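Triacylglycerol lipase (Yarrowia lipolytica, PDB 3O0D) probably hydrolyses the ester bonds of triacylglycerols, as an extracellular, glycosylated lipase of the alpha/beta-hydrolase fold. Local coordinates at residues A25-C30 against S69-V74; K79-V84 against D145-Q150; N134-Q139 against L169-N174. One frame throughout, in Å; residues are numbered along the deposited sequence.

Contact 1: residues A25-C30 against S69-V74; sequences ANIGYC and SGYLAV
The phenol of Y71 projects from strand 68-75 against I27 and G28, in the middle of segment 25-30. At CB the side chain is set between its own backbone N and carbonyl carbon (chi1 60°), which swings the ring off the strand and toward the helix. CD2 is the first ring atom to arrive, 4.1 Å from CA of G28. Next, CE2 takes the closest ring contact, 3.6 Å from N of G28, which lies near the ring plane at this edge; the N-H itself is spent on O of A25. CE2 also meets CG2 of I27 at 3.7 Å, and CZ rests on the same methyl. A73 of the strand brings its CB to the opposite edge of the ring. In this way one helix packs on one face of the large mixed sheet of the alpha/beta-hydrolase fold, while L72 and V74, pointing the other way, meet helix 127-150. At the tip, OH of Y71 passes CB of I27 at 3.5 Å and finds its polar partner in the carbonyl O of L24. A leucine in place of Y71 would probably leave the carbonyl of L24 without its hydroxyl mate and open a gap beside the branched carbon of I27. Both backbones are glycine at their closest approach, CA of G28 to CA of G70 at 4.9 Å; a CB on G28 would crowd O of A25, and the backbone angles of G70 call for glycine. C30 is tied to C299 by a disulfide.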
loop_
_atom_site.group_PDB
_atom_site.type_symbol
_atom_site.label_atom_id
_atom_site.label_comp_id
_atom_site.label_asym_id
_atom_site.label_seq_id
_atom_site.Cartn_x
_atom_site.Cartn_y
_atom_site.Cartn_z
ATOM N N ALA A 25 2.960 7.670 4.150
ATOM C CA ALA A 25 1.476 7.367 3.972
ATOM C C ALA A 25 0.631 8.236 4.812
ATOM O O ALA A 25 -0.457 8.694 4.343
ATOM C CB ALA A 25 1.226 5.933 4.334
ATOM N N ASN A 26 1.021 8.490 6.057
ATOM C CA ASN A 26 0.261 9.406 6.983
ATOM C C ASN A 26 0.125 10.762 6.435
ATOM O O ASN A 26 -0.966 11.348 6.479
ATOM C CB ASN A 26 0.953 9.317 8.383
ATOM C CG ASN A 26 0.669 10.475 9.281
ATOM O OD1 ASN A 26 0.702 11.629 8.881
ATOM N ND2 ASN A 26 0.498 10.165 10.577
ATOM N N ILE A 27 1.194 11.264 5.761
ATOM C CA ILE A 27 1.152 12.588 5.172
ATOM C C ILE A 27 0.065 12.689 4.031
ATOM O O ILE A 27 -0.403 13.814 3.713
ATOM C CB ILE A 27 2.618 12.992 4.735
ATOM C CG1 ILE A 27 3.395 13.167 6.045
ATOM C CG2 ILE A 27 2.632 14.388 3.944
ATOM C CD1 ILE A 27 4.959 13.105 5.725
ATOM N N GLY A 28 -0.344 11.581 3.507
ATOM C CA GLY A 28 -1.363 11.547 2.435
ATOM C C GLY A 28 -2.662 12.074 3.028
ATOM O O GLY A 28 -3.474 12.641 2.263
ATOM N N TYR A 29 -2.846 11.990 4.341
ATOM C CA TYR A 29 -4.047 12.522 4.968
ATOM C C TYR A 29 -3.995 14.039 5.202
ATOM O O TYR A 29 -4.938 14.609 5.620
ATOM C CB TYR A 29 -4.404 11.726 6.240
ATOM C CG TYR A 29 -4.753 10.289 5.952
ATOM C CD1 TYR A 29 -6.027 9.945 5.657
ATOM C CD2 TYR A 29 -3.833 9.287 5.984
ATOM C CE1 TYR A 29 -6.377 8.687 5.388
ATOM C CE2 TYR A 29 -4.170 8.023 5.730
ATOM C CZ TYR A 29 -5.488 7.701 5.399
ATOM O OH TYR A 29 -5.905 6.430 5.125
ATOM N N CYS A 30 -2.864 14.662 4.878
ATOM C CA CYS A 30 -2.720 16.121 4.853
ATOM C C CYS A 30 -3.199 16.739 3.502
ATOM O O CYS A 30 -3.033 17.971 3.351
ATOM C CB CYS A 30 -1.267 16.607 5.190
ATOM S SG CYS A 30 -0.828 16.063 6.906
ATOM N N SER A 69 -6.879 10.436 -3.220
ATOM C CA SER A 69 -6.256 11.711 -3.051
ATOM C C SER A 69 -4.772 11.321 -2.683
ATOM O O SER A 69 -4.514 10.153 -2.415
ATOM C CB SER A 69 -6.790 12.477 -1.876
ATOM O OG SER A 69 -8.203 12.841 -2.133
ATOM N N GLY A 70 -3.922 12.315 -2.682
ATOM C CA GLY A 70 -2.482 11.910 -2.366
ATOM C C GLY A 70 -1.580 12.942 -2.972
ATOM O O GLY A 70 -1.922 14.104 -3.229
ATOM N N TYR A 71 -0.278 12.562 -3.053
ATOM C CA TYR A 71 0.666 13.604 -3.515
ATOM C C TYR A 71 1.887 12.908 -4.163
ATOM O O TYR A 71 2.105 11.698 -4.043
ATOM C CB TYR A 71 1.198 14.509 -2.370
ATOM C CG TYR A 71 1.956 13.704 -1.262
ATOM C CD1 TYR A 71 3.384 13.552 -1.307
ATOM C CD2 TYR A 71 1.295 13.218 -0.156
ATOM C CE1 TYR A 71 4.053 12.845 -0.309
ATOM C CE2 TYR A 71 1.977 12.490 0.875
ATOM C CZ TYR A 71 3.354 12.362 0.769
ATOM O OH TYR A 71 4.021 11.691 1.779
ATOM N N LEU A 72 2.585 13.726 -4.928
ATOM C CA LEU A 72 3.792 13.307 -5.592
ATOM C C LEU A 72 4.845 14.185 -5.001
ATOM O O LEU A 72 4.765 15.434 -4.995
ATOM C CB LEU A 72 3.615 13.569 -7.110
ATOM C CG LEU A 72 4.786 13.258 -8.047
ATOM C CD1 LEU A 72 5.298 11.833 -7.976
ATOM C CD2 LEU A 72 4.348 13.671 -9.499
ATOM N N ALA A 73 5.991 13.565 -4.552
ATOM C CA ALA A 73 7.076 14.422 -4.026
ATOM C C ALA A 73 8.428 13.838 -4.472
ATOM O O ALA A 73 8.480 12.684 -4.919
ATOM C CB ALA A 73 7.034 14.386 -2.478
ATOM N N VAL A 74 9.493 14.653 -4.340
ATOM C CA VAL A 74 10.867 14.213 -4.725
ATOM C C VAL A 74 11.746 14.416 -3.469
ATOM O O VAL A 74 11.784 15.508 -2.906
ATOM C CB VAL A 74 11.399 15.077 -5.853
ATOM C CG1 VAL A 74 12.864 14.602 -6.171
ATOM C CG2 VAL A 74 10.515 14.856 -7.103
#

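Contact 2: residues K79-V84 against D145-Q150; sequences KQIYLV and DSVIEQ. With NAG (2-acetamido-2-deoxy-beta-D-glucopyranose), chain H.
I81 of strand 80-87 reaches with its CD1 methyl into the last turn of helix 127-150, where V147 and I148 receive it. That turn is entered at D145, whose carboxylate faces outward and grips the N-acetylglucosamine of chain H with both oxygens. OD1 accepts from the sugar O3 at 2.5 Å, and OD2 accepts from the acetamido N2 at 2.8 Å with an angle of 154° at the hydrogen. The same sugar has a further hydrogen bond, at NE2 of H180. V147 follows on the inner side of the helix; its CG1, set opposite the backbone N (chi1 176°), lies 4.1 Å from CD1 of I81 and also touches CG1 and CG2 of I81, the two side chains running alongside but pointing opposite ways. V147 is shared with L72 and V74 of strand 68-75. Helix 127-150 lies in the connection between the parallel neighbours 80-87 and 155-161, so the contact lays the helix on the first of these two strands. I148 meets the same methyl from beside it: CD1 of I81 comes 3.8 Å from the CA of I148 and 4.1 Å from its CG1, while the I148 side chain also touches I156 of strand 155-161.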
loop_
_atom_site.group_PDB
_atom_site.type_symbol
_atom_site.label_atom_id
_atom_site.label_comp_id
_atom_site.label_asym_id
_atom_site.label_seq_id
_atom_site.Cartn_x
_atom_site.Cartn_y
_atom_site.Cartn_z
ATOM N N LYS A 79 17.270 10.379 -2.808
ATOM C CA LYS A 79 17.195 10.182 -4.303
ATOM C C LYS A 79 16.050 9.285 -4.722
ATOM O O LYS A 79 16.210 8.216 -5.363
ATOM C CB LYS A 79 18.543 9.566 -4.804
ATOM C CG LYS A 79 19.717 10.600 -4.860
ATOM C CD LYS A 79 20.037 11.039 -3.496
ATOM C CE LYS A 79 21.289 12.027 -3.310
ATOM N NZ LYS A 79 21.692 12.056 -1.850
ATOM N N GLN A 80 14.836 9.679 -4.286
ATOM C CA GLN A 80 13.649 8.897 -4.564
ATOM C C GLN A 80 12.551 9.893 -5.004
ATOM O O GLN A 80 12.583 11.079 -4.665
ATOM C CB GLN A 80 13.109 8.169 -3.318
ATOM C CG GLN A 80 14.108 7.022 -2.925
ATOM C CD GLN A 80 13.675 6.393 -1.631
ATOM O OE1 GLN A 80 13.598 7.057 -0.607
ATOM N NE2 GLN A 80 13.244 5.137 -1.696
ATOM N N ILE A 81 11.620 9.303 -5.740
ATOM C CA ILE A 81 10.349 10.008 -6.104
ATOM C C ILE A 81 9.277 9.212 -5.332
ATOM O O ILE A 81 9.194 7.982 -5.429
ATOM C CB ILE A 81 10.096 9.832 -7.622
ATOM C CG1 ILE A 81 11.188 10.609 -8.381
ATOM C CG2 ILE A 81 8.650 10.441 -7.944
ATOM C CD1 ILE A 81 11.294 10.211 -9.957
ATOM N N TYR A 82 8.446 9.960 -4.609
ATOM C CA TYR A 82 7.371 9.298 -3.810
ATOM C C TYR A 82 5.996 9.550 -4.443
ATOM O O TYR A 82 5.741 10.683 -4.740
ATOM C CB TYR A 82 7.306 9.955 -2.462
ATOM C CG TYR A 82 8.531 9.808 -1.601
ATOM C CD1 TYR A 82 9.247 8.633 -1.605
ATOM C CD2 TYR A 82 8.867 10.823 -0.759
ATOM C CE1 TYR A 82 10.413 8.514 -0.765
ATOM C CE2 TYR A 82 10.069 10.736 0.085
ATOM C CZ TYR A 82 10.749 9.541 0.045
ATOM O OH TYR A 82 11.885 9.377 0.811
ATOM N N LEU A 83 5.240 8.485 -4.668
ATOM C CA LEU A 83 3.821 8.655 -4.985
ATOM C C LEU A 83 3.059 8.041 -3.751
ATOM O O LEU A 83 3.266 6.908 -3.422
ATOM C CB LEU A 83 3.492 7.833 -6.219
ATOM C CG LEU A 83 1.956 7.858 -6.525
ATOM C CD1 LEU A 83 1.437 9.279 -6.680
ATOM C CD2 LEU A 83 1.767 7.060 -7.831
ATOM N N VAL A 84 2.197 8.887 -3.146
ATOM C CA VAL A 84 1.537 8.447 -1.914
ATOM C C VAL A 84 0.047 8.631 -2.187
ATOM O O VAL A 84 -0.363 9.667 -2.712
ATOM C CB VAL A 84 1.910 9.373 -0.806
ATOM C CG1 VAL A 84 1.043 9.099 0.500
ATOM C CG2 VAL A 84 3.456 9.174 -0.430
ATOM N N ASP A 145 5.203 10.742 -14.782
ATOM C CA ASP A 145 6.152 10.545 -15.935
ATOM C C ASP A 145 7.090 11.736 -16.193
ATOM O O ASP A 145 8.279 11.529 -16.454
ATOM C CB ASP A 145 5.333 10.205 -17.215
ATOM C CG ASP A 145 5.032 8.733 -17.327
ATOM O OD1 ASP A 145 5.812 7.878 -16.850
ATOM O OD2 ASP A 145 3.988 8.383 -17.933
ATOM N N SER A 146 6.634 12.978 -16.088
ATOM C CA SER A 146 7.504 14.123 -16.323
ATOM C C SER A 146 8.549 14.226 -15.225
ATOM O O SER A 146 9.704 14.549 -15.483
ATOM C CB SER A 146 6.777 15.453 -16.479
ATOM O OG SER A 146 6.305 15.952 -15.257
ATOM N N VAL A 147 8.134 13.916 -13.993
ATOM C CA VAL A 147 9.089 13.954 -12.867
ATOM C C VAL A 147 10.121 12.807 -13.009
ATOM O O VAL A 147 11.321 12.997 -12.709
ATOM C CB VAL A 147 8.315 13.908 -11.453
ATOM C CG1 VAL A 147 9.361 13.843 -10.264
ATOM C CG2 VAL A 147 7.501 15.250 -11.252
ATOM N N ILE A 148 9.721 11.649 -13.453
ATOM C CA ILE A 148 10.676 10.505 -13.715
ATOM C C ILE A 148 11.726 10.987 -14.726
ATOM O O ILE A 148 12.918 10.706 -14.591
ATOM C CB ILE A 148 9.903 9.219 -14.162
ATOM C CG1 ILE A 148 9.058 8.625 -13.002
ATOM C CG2 ILE A 148 10.802 8.086 -14.756
ATOM C CD1 ILE A 148 7.962 7.662 -13.436
ATOM N N GLU A 149 11.271 11.677 -15.777
ATOM C CA GLU A 149 12.243 12.155 -16.804
ATOM C C GLU A 149 13.178 13.213 -16.246
ATOM O O GLU A 149 14.346 13.333 -16.630
ATOM C CB GLU A 149 11.503 12.644 -18.090
ATOM C CG GLU A 149 10.742 11.517 -18.759
ATOM C CD GLU A 149 11.626 10.374 -19.245
ATOM O OE1 GLU A 149 12.590 10.648 -20.019
ATOM O OE2 GLU A 149 11.365 9.203 -18.853
ATOM N N GLN A 150 12.704 14.018 -15.323
ATOM C CA GLN A 150 13.494 15.009 -14.724
ATOM C C GLN A 150 14.576 14.450 -13.778
ATOM O O GLN A 150 15.640 15.020 -13.645
ATOM C CB GLN A 150 12.580 15.959 -13.967
ATOM C CG GLN A 150 13.307 17.059 -13.324
ATOM C CD GLN A 150 12.358 18.171 -12.859
ATOM O OE1 GLN A 150 11.115 18.018 -12.864
ATOM N NE2 GLN A 150 12.951 19.275 -12.406
HETATM C C1 NAG H . 2.680 4.163 -18.949
HETATM C C2 NAG H . 3.719 4.668 -17.923
HETATM C C3 NAG H . 4.953 5.132 -18.687
HETATM C C4 NAG H . 5.481 4.021 -19.601
HETATM C C5 NAG H . 4.353 3.676 -20.542
HETATM C C6 NAG H . 4.678 2.706 -21.695
HETATM C C7 NAG H . 2.812 5.672 -15.869
HETATM C C8 NAG H . 2.389 6.923 -15.155
HETATM N N2 NAG H . 3.244 5.804 -17.128
HETATM O O3 NAG H . 5.947 5.533 -17.724
HETATM O O4 NAG H . 6.547 4.546 -20.398
HETATM O O5 NAG H . 3.274 3.165 -19.729
HETATM O O6 NAG H . 5.403 1.656 -21.165
HETATM O O7 NAG H . 2.735 4.580 -15.334
#

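Contact 3: residues N134-Q139 against L169-N174; sequences NNTYNQ and LLFGIN. With NAG (2-acetamido-2-deoxy-beta-D-glucopyranose), chain I; NAG (2-acetamido-2-deoxy-beta-D-glucopyranose), chain H.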
loop_
_atom_site.group_PDB
_atom_site.type_symbol
_atom_site.label_atom_id
_atom_site.label_comp_id
_atom_site.label_asym_id
_atom_site.label_seq_id
_atom_site.Cartn_x
_atom_site.Cartn_y
_atom_site.Cartn_z
ATOM N N ASN A 134 -7.215 3.480 -11.309
ATOM C CA ASN A 134 -7.422 4.368 -12.430
ATOM C C ASN A 134 -7.497 5.778 -12.104
ATOM O O ASN A 134 -7.039 6.629 -12.868
ATOM C CB ASN A 134 -8.711 3.909 -13.206
ATOM C CG ASN A 134 -8.417 3.394 -14.552
ATOM O OD1 ASN A 134 -7.575 2.521 -14.769
ATOM N ND2 ASN A 134 -9.223 3.912 -15.516
ATOM N N ASN A 135 -8.165 6.081 -10.997
ATOM C CA ASN A 135 -8.325 7.398 -10.553
ATOM C C ASN A 135 -6.971 7.988 -10.145
ATOM O O ASN A 135 -6.743 9.166 -10.264
ATOM C CB ASN A 135 -9.391 7.477 -9.396
ATOM C CG ASN A 135 -9.796 8.838 -9.107
ATOM O OD1 ASN A 135 -10.275 9.644 -10.031
ATOM N ND2 ASN A 135 -9.718 9.212 -7.869
ATOM N N THR A 136 -6.094 7.159 -9.647
ATOM C CA THR A 136 -4.717 7.685 -9.369
ATOM C C THR A 136 -3.996 8.032 -10.727
ATOM O O THR A 136 -3.532 9.147 -10.886
ATOM C CB THR A 136 -3.840 6.662 -8.639
ATOM O OG1 THR A 136 -4.518 6.102 -7.534
ATOM C CG2 THR A 136 -2.514 7.374 -8.096
ATOM N N TYR A 137 -4.050 7.113 -11.661
ATOM C CA TYR A 137 -3.381 7.284 -12.968
ATOM C C TYR A 137 -3.904 8.560 -13.674
ATOM O O TYR A 137 -3.148 9.456 -14.139
ATOM C CB TYR A 137 -3.544 6.032 -13.793
ATOM C CG TYR A 137 -2.740 6.120 -15.076
ATOM C CD1 TYR A 137 -1.442 5.617 -15.153
ATOM C CD2 TYR A 137 -3.260 6.789 -16.155
ATOM C CE1 TYR A 137 -0.684 5.763 -16.323
ATOM C CE2 TYR A 137 -2.517 6.958 -17.319
ATOM C CZ TYR A 137 -1.234 6.434 -17.390
ATOM O OH TYR A 137 -0.536 6.589 -18.581
ATOM N N ASN A 138 -5.246 8.685 -13.712
ATOM C CA ASN A 138 -5.794 9.809 -14.420
ATOM C C ASN A 138 -5.534 11.111 -13.808
ATOM O O ASN A 138 -5.580 12.120 -14.517
ATOM C CB ASN A 138 -7.311 9.622 -14.669
ATOM C CG ASN A 138 -7.618 8.454 -15.584
ATOM O OD1 ASN A 138 -8.702 7.872 -15.481
ATOM N ND2 ASN A 138 -6.725 8.106 -16.478
ATOM N N GLN A 139 -5.232 11.175 -12.458
ATOM C CA GLN A 139 -4.935 12.437 -11.832
ATOM C C GLN A 139 -3.444 12.829 -11.807
ATOM O O GLN A 139 -3.108 13.994 -11.745
ATOM C CB GLN A 139 -5.413 12.447 -10.363
ATOM C CG GLN A 139 -7.006 12.436 -10.191
ATOM C CD GLN A 139 -7.373 12.551 -8.752
ATOM O OE1 GLN A 139 -7.388 13.643 -8.172
ATOM N NE2 GLN A 139 -7.623 11.426 -8.147
ATOM N N LEU A 169 -0.412 -0.749 -4.641
ATOM C CA LEU A 169 -0.093 -2.086 -5.156
ATOM C C LEU A 169 -0.331 -2.146 -6.688
ATOM O O LEU A 169 0.593 -2.493 -7.471
ATOM C CB LEU A 169 -0.806 -3.182 -4.408
ATOM C CG LEU A 169 -0.612 -4.544 -5.020
ATOM C CD1 LEU A 169 0.929 -4.872 -4.996
ATOM C CD2 LEU A 169 -1.404 -5.737 -4.415
ATOM N N LEU A 170 -1.536 -1.723 -7.090
ATOM C CA LEU A 170 -1.849 -1.714 -8.518
ATOM C C LEU A 170 -1.007 -0.707 -9.281
ATOM O O LEU A 170 -0.567 -1.050 -10.405
ATOM C CB LEU A 170 -3.363 -1.358 -8.712
ATOM C CG LEU A 170 -4.194 -2.478 -8.169
ATOM C CD1 LEU A 170 -5.751 -2.069 -8.325
ATOM C CD2 LEU A 170 -3.934 -3.748 -8.841
ATOM N N PHE A 171 -0.732 0.473 -8.698
ATOM C CA PHE A 171 0.041 1.473 -9.410
ATOM C C PHE A 171 1.490 0.930 -9.511
ATOM O O PHE A 171 2.179 1.142 -10.572
ATOM C CB PHE A 171 0.017 2.837 -8.696
ATOM C CG PHE A 171 0.330 3.945 -9.586
ATOM C CD1 PHE A 171 -0.690 4.779 -10.060
ATOM C CD2 PHE A 171 1.653 4.129 -10.068
ATOM C CE1 PHE A 171 -0.432 5.837 -10.952
ATOM C CE2 PHE A 171 1.920 5.125 -10.962
ATOM C CZ PHE A 171 0.865 6.018 -11.438
ATOM N N GLY A 172 1.986 0.257 -8.458
ATOM C CA GLY A 172 3.328 -0.358 -8.580
ATOM C C GLY A 172 3.430 -1.442 -9.653
ATOM O O GLY A 172 4.417 -1.557 -10.427
ATOM N N ILE A 173 2.357 -2.190 -9.803
ATOM C CA ILE A 173 2.276 -3.223 -10.827
ATOM C C ILE A 173 2.285 -2.535 -12.195
ATOM O O ILE A 173 3.051 -3.006 -13.090
ATOM C CB ILE A 173 1.073 -4.135 -10.652
ATOM C CG1 ILE A 173 1.289 -5.043 -9.415
ATOM C CG2 ILE A 173 0.953 -5.124 -11.889
ATOM C CD1 ILE A 173 -0.032 -5.612 -8.933
ATOM N N ASN A 174 1.520 -1.462 -12.363
ATOM C CA ASN A 174 1.510 -0.610 -13.614
ATOM C C ASN A 174 2.976 -0.204 -13.956
ATOM O O ASN A 174 3.471 -0.490 -15.028
ATOM C CB ASN A 174 0.630 0.630 -13.427
ATOM C CG ASN A 174 1.098 1.788 -14.173
ATOM O OD1 ASN A 174 1.462 2.913 -13.637
ATOM N ND2 ASN A 174 1.135 1.584 -15.496
HETATM C C1 NAG I . -9.067 3.562 -16.916
HETATM C C2 NAG I . -10.316 2.934 -17.522
HETATM C C3 NAG I . -10.143 2.948 -19.037
HETATM C C4 NAG I . -9.735 4.301 -19.619
HETATM C C5 NAG I . -8.524 4.862 -18.875
HETATM C C6 NAG I . -8.205 6.329 -19.129
HETATM C C7 NAG I . -11.460 1.284 -16.161
HETATM C C8 NAG I . -11.664 -0.126 -15.761
HETATM N N2 NAG I . -10.527 1.575 -17.089
HETATM O O3 NAG I . -11.327 2.454 -19.688
HETATM O O4 NAG I . -9.365 4.025 -20.964
HETATM O O5 NAG I . -8.770 4.822 -17.468
HETATM O O6 NAG I . -6.837 6.486 -18.821
HETATM O O7 NAG I . -12.140 2.151 -15.644
HETATM C C1 NAG H . 2.680 4.163 -18.949
HETATM C C2 NAG H . 3.719 4.668 -17.923
HETATM C C3 NAG H . 4.953 5.132 -18.687
HETATM C C4 NAG H . 5.481 4.021 -19.601
HETATM C C5 NAG H . 4.353 3.676 -20.542
HETATM C C6 NAG H . 4.678 2.706 -21.695
HETATM C C7 NAG H . 2.812 5.672 -15.869
HETATM C C8 NAG H . 2.389 6.923 -15.155
HETATM N N2 NAG H . 3.244 5.804 -17.128
HETATM O O3 NAG H . 5.947 5.533 -17.724
HETATM O O4 NAG H . 6.547 4.546 -20.398
HETATM O O5 NAG H . 3.274 3.165 -19.729
HETATM O O6 NAG H . 5.403 1.656 -21.165
HETATM O O7 NAG H . 2.735 4.580 -15.334
#
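Two helices on one side of the alpha/beta-hydrolase sheet meet here: helix 127-150, and helix 163-177, which follows strand 155-161 and a turn with the sequence pattern of a nucleophile elbow. Their local axes approach to 10.1 Å at 58°, and the phenyl ring of F171 bridges the separation. F171 carries its ring well away from its own backbone N (chi1 -158°) and brings CD1 to within 3.7 Å of the T136 methyl CG2. CE1 of F171 then meets CA of Y137 at 3.9 Å, with the CA near the plane of the ring, at its edge. The hydroxyl of T136 is turned back to its own helix, where S132 O is its partner, leaving the methyl for F171.

The phenol of Y137 leads on to the partly exposed side of the contact, where glycans take over. The acetamido methyl C8 of the N-acetylglucosamine of chain H lies 3.5 Å from CE1 of Y137 and 4.1 Å from CZ of F171, adding a sugar to the apolar group. A second sugar, chain I, is joined through its C1 to ND2 of N134, the N-linked glycosylation site. One turn later N138 binds that sugar, its ND2 donating to O6 at 2.9 Å with an angle of 153°. Q139, by contrast, folds back along the helix: its NE2 reaches O of N135 at 3.2 Å from above the carbonyl plane, and V68 O is a further partner.

No hydrogen bond links the two helices directly within these turns, so their mutual hold rests on the F171 ring and its carbon neighbours, and the hydrogen bond of N138 serves the glycan.

Contacts 1 and 2 lie on opposite faces of the sheet and are joined by the neighbouring strands 68-75 and 80-87, whose backbones pair from Y71 to V84 and from A73 to Y82. Contacts 2 and 3 share helix 127-150, at its end and nearer its beginning, and L83 of segment 79-84 packs on F171 of contact 3. Contacts 1 and 2 are buried where their segments touch; contact 3 is buried at T136 and F171 and reaches the surface at Y137. Contact 1 alone buries a phenol whose hydroxyl is bonded to a helix carbonyl, whereas aliphatic side chains join strand and helix in contact 2. Contacts 2 and 3 are both fringed by the chain H sugar.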